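Local coordinates for protein monovalent Na+/H+ antiporter subunit A (Dietzia sp. DQ12-45-1b, PDB 7D3U) that probably exchanges sodium ions for protons across the cell membrane as the large antiporter subunit of the bacterial Mrp complex, at residues S68-A73 and L250-E255. Sequence-based numbering, arbitrary orientation.
Sequences SLDPLA and LLRFSE
L72 and R252 have the nearest CA atoms of the two segments, 7.8 Å apart, where the first turn of helix 71-94 faces the last turn of helix 243-252. D70, the N-cap residue of helix 71-94, makes a salt bridge of 2.8 Å from its OD1 to NH2 of R252. The carboxylate and guanidinium planes stand 82° apart, with OD2 of D70 over one face of the guanidinium and also 2.9 Å from NH2 of R252. R252 reaches across with CG anti to its backbone N (chi1 178°), then bends at chi2 and chi3. Alongside the salt bridge, L72 CD2 sits at the guanidinium edge, in its plane, 3.8 Å from NE of R252, while L72 CD1 meets L251 CD1 at 4.2 Å. Replacing R252 by an alanine removes the guanidinium, which would probably leave the D70 carboxylate without a balancing charge and open a gap beside L72 CD2. The contact joins the start of helix 71-94, in a region resembling the N-terminus of complex I chain 5, to the end of helix 243-252, in the Mrp-type antiporter region. Strand 63-68 leads into this corner, and M315 and I319 of helix 312-341 and I307 of helix 288-308 pack on L251.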
loop_
_atom_site.group_PDB
_atom_site.type_symbol
_atom_site.label_atom_id
_atom_site.label_comp_id
_atom_site.label_asym_id
_atom_site.label_seq_id
_atom_site.Cartn_x
_atom_site.Cartn_y
_atom_site.Cartn_z
ATOM N N SER B 68 -17.051 -19.326 37.453
ATOM C CA SER B 68 -17.714 -20.376 38.206
ATOM C C SER B 68 -16.700 -21.057 39.110
ATOM O O SER B 68 -15.514 -21.141 38.784
ATOM C CB SER B 68 -18.369 -21.411 37.288
ATOM O OG SER B 68 -18.522 -22.651 37.950
ATOM N N LEU B 69 -17.180 -21.551 40.246
ATOM C CA LEU B 69 -16.327 -22.141 41.270
ATOM C C LEU B 69 -16.802 -23.550 41.602
ATOM O O LEU B 69 -16.962 -23.926 42.762
ATOM C CB LEU B 69 -16.295 -21.252 42.511
ATOM C CG LEU B 69 -15.510 -21.723 43.738
ATOM C CD1 LEU B 69 -14.041 -21.843 43.406
ATOM C CD2 LEU B 69 -15.703 -20.769 44.900
ATOM N N ASP B 70 -17.051 -24.354 40.566
ATOM C CA ASP B 70 -17.371 -25.756 40.777
ATOM C C ASP B 70 -16.236 -26.430 41.548
ATOM O O ASP B 70 -15.094 -25.967 41.510
ATOM C CB ASP B 70 -17.612 -26.454 39.438
ATOM C CG ASP B 70 -16.459 -26.282 38.474
ATOM O OD1 ASP B 70 -15.668 -25.335 38.656
ATOM O OD2 ASP B 70 -16.347 -27.090 37.529
ATOM N N PRO B 71 -16.529 -27.518 42.266
ATOM C CA PRO B 71 -15.529 -28.079 43.192
ATOM C C PRO B 71 -14.179 -28.382 42.562
ATOM O O PRO B 71 -13.157 -28.304 43.258
ATOM C CB PRO B 71 -16.213 -29.351 43.699
ATOM C CG PRO B 71 -17.661 -29.044 43.609
ATOM C CD PRO B 71 -17.816 -28.227 42.362
ATOM N N LEU B 72 -14.135 -28.724 41.274
ATOM C CA LEU B 72 -12.847 -28.862 40.600
ATOM C C LEU B 72 -12.071 -27.554 40.661
ATOM O O LEU B 72 -10.881 -27.532 41.000
ATOM C CB LEU B 72 -13.054 -29.303 39.153
ATOM C CG LEU B 72 -11.839 -29.148 38.243
ATOM C CD1 LEU B 72 -10.749 -30.113 38.661
ATOM C CD2 LEU B 72 -12.229 -29.374 36.797
ATOM N N ALA B 73 -12.740 -26.444 40.349
ATOM C CA ALA B 73 -12.118 -25.145 40.548
ATOM C C ALA B 73 -11.847 -24.880 42.021
ATOM O O ALA B 73 -10.813 -24.308 42.362
ATOM C CB ALA B 73 -12.994 -24.042 39.958
ATOM N N LEU B 250 -7.795 -30.662 30.657
ATOM C CA LEU B 250 -8.188 -32.042 30.395
ATOM C C LEU B 250 -9.185 -32.547 31.429
ATOM O O LEU B 250 -10.012 -33.410 31.119
ATOM C CB LEU B 250 -6.959 -32.945 30.362
ATOM C CG LEU B 250 -5.995 -32.656 29.217
ATOM C CD1 LEU B 250 -4.941 -33.727 29.118
ATOM C CD2 LEU B 250 -6.753 -32.540 27.912
ATOM N N LEU B 251 -9.120 -32.032 32.656
ATOM C CA LEU B 251 -10.056 -32.455 33.689
ATOM C C LEU B 251 -11.420 -31.807 33.501
ATOM O O LEU B 251 -12.451 -32.448 33.729
ATOM C CB LEU B 251 -9.496 -32.117 35.070
ATOM C CG LEU B 251 -8.791 -33.249 35.812
ATOM C CD1 LEU B 251 -7.928 -32.694 36.926
ATOM C CD2 LEU B 251 -9.808 -34.218 36.364
ATOM N N ARG B 252 -11.445 -30.541 33.084
ATOM C CA ARG B 252 -12.709 -29.847 32.875
ATOM C C ARG B 252 -13.467 -30.438 31.697
ATOM O O ARG B 252 -14.650 -30.775 31.812
ATOM C CB ARG B 252 -12.457 -28.357 32.655
ATOM C CG ARG B 252 -13.710 -27.552 32.376
ATOM C CD ARG B 252 -14.746 -27.754 33.466
ATOM N NE ARG B 252 -14.409 -27.015 34.676
ATOM C CZ ARG B 252 -14.943 -25.844 35.006
ATOM N NH1 ARG B 252 -15.841 -25.278 34.213
ATOM N NH2 ARG B 252 -14.579 -25.238 36.126
ATOM N N PHE B 253 -12.800 -30.574 30.555
ATOM C CA PHE B 253 -13.440 -31.085 29.352
ATOM C C PHE B 253 -13.646 -32.591 29.381
ATOM O O PHE B 253 -14.169 -33.145 28.410
ATOM C CB PHE B 253 -12.624 -30.700 28.119
ATOM C CG PHE B 253 -12.924 -29.327 27.610
ATOM C CD1 PHE B 253 -13.980 -29.113 26.748
ATOM C CD2 PHE B 253 -12.154 -28.246 27.999
ATOM C CE1 PHE B 253 -14.261 -27.849 26.281
ATOM C CE2 PHE B 253 -12.431 -26.981 27.533
ATOM C CZ PHE B 253 -13.485 -26.782 26.673
ATOM N N SER B 254 -13.257 -33.266 30.456
ATOM C CA SER B 254 -13.464 -34.703 30.543
ATOM C C SER B 254 -14.906 -35.073 30.856
ATOM O O SER B 254 -15.235 -36.262 30.850
ATOM C CB SER B 254 -12.534 -35.306 31.595
ATOM O OG SER B 254 -12.760 -36.697 31.720
ATOM N N GLU B 255 -15.771 -34.096 31.129
ATOM C CA GLU B 255 -17.180 -34.402 31.340
ATOM C C GLU B 255 -17.871 -34.788 30.043
ATOM O O GLU B 255 -18.769 -35.637 30.049
ATOM C CB GLU B 255 -17.893 -33.206 31.972
ATOM C CG GLU B 255 -19.385 -33.403 32.163
ATOM C CD GLU B 255 -19.984 -32.412 33.138
ATOM O OE1 GLU B 255 -19.370 -31.346 33.353
ATOM O OE2 GLU B 255 -21.066 -32.699 33.690
#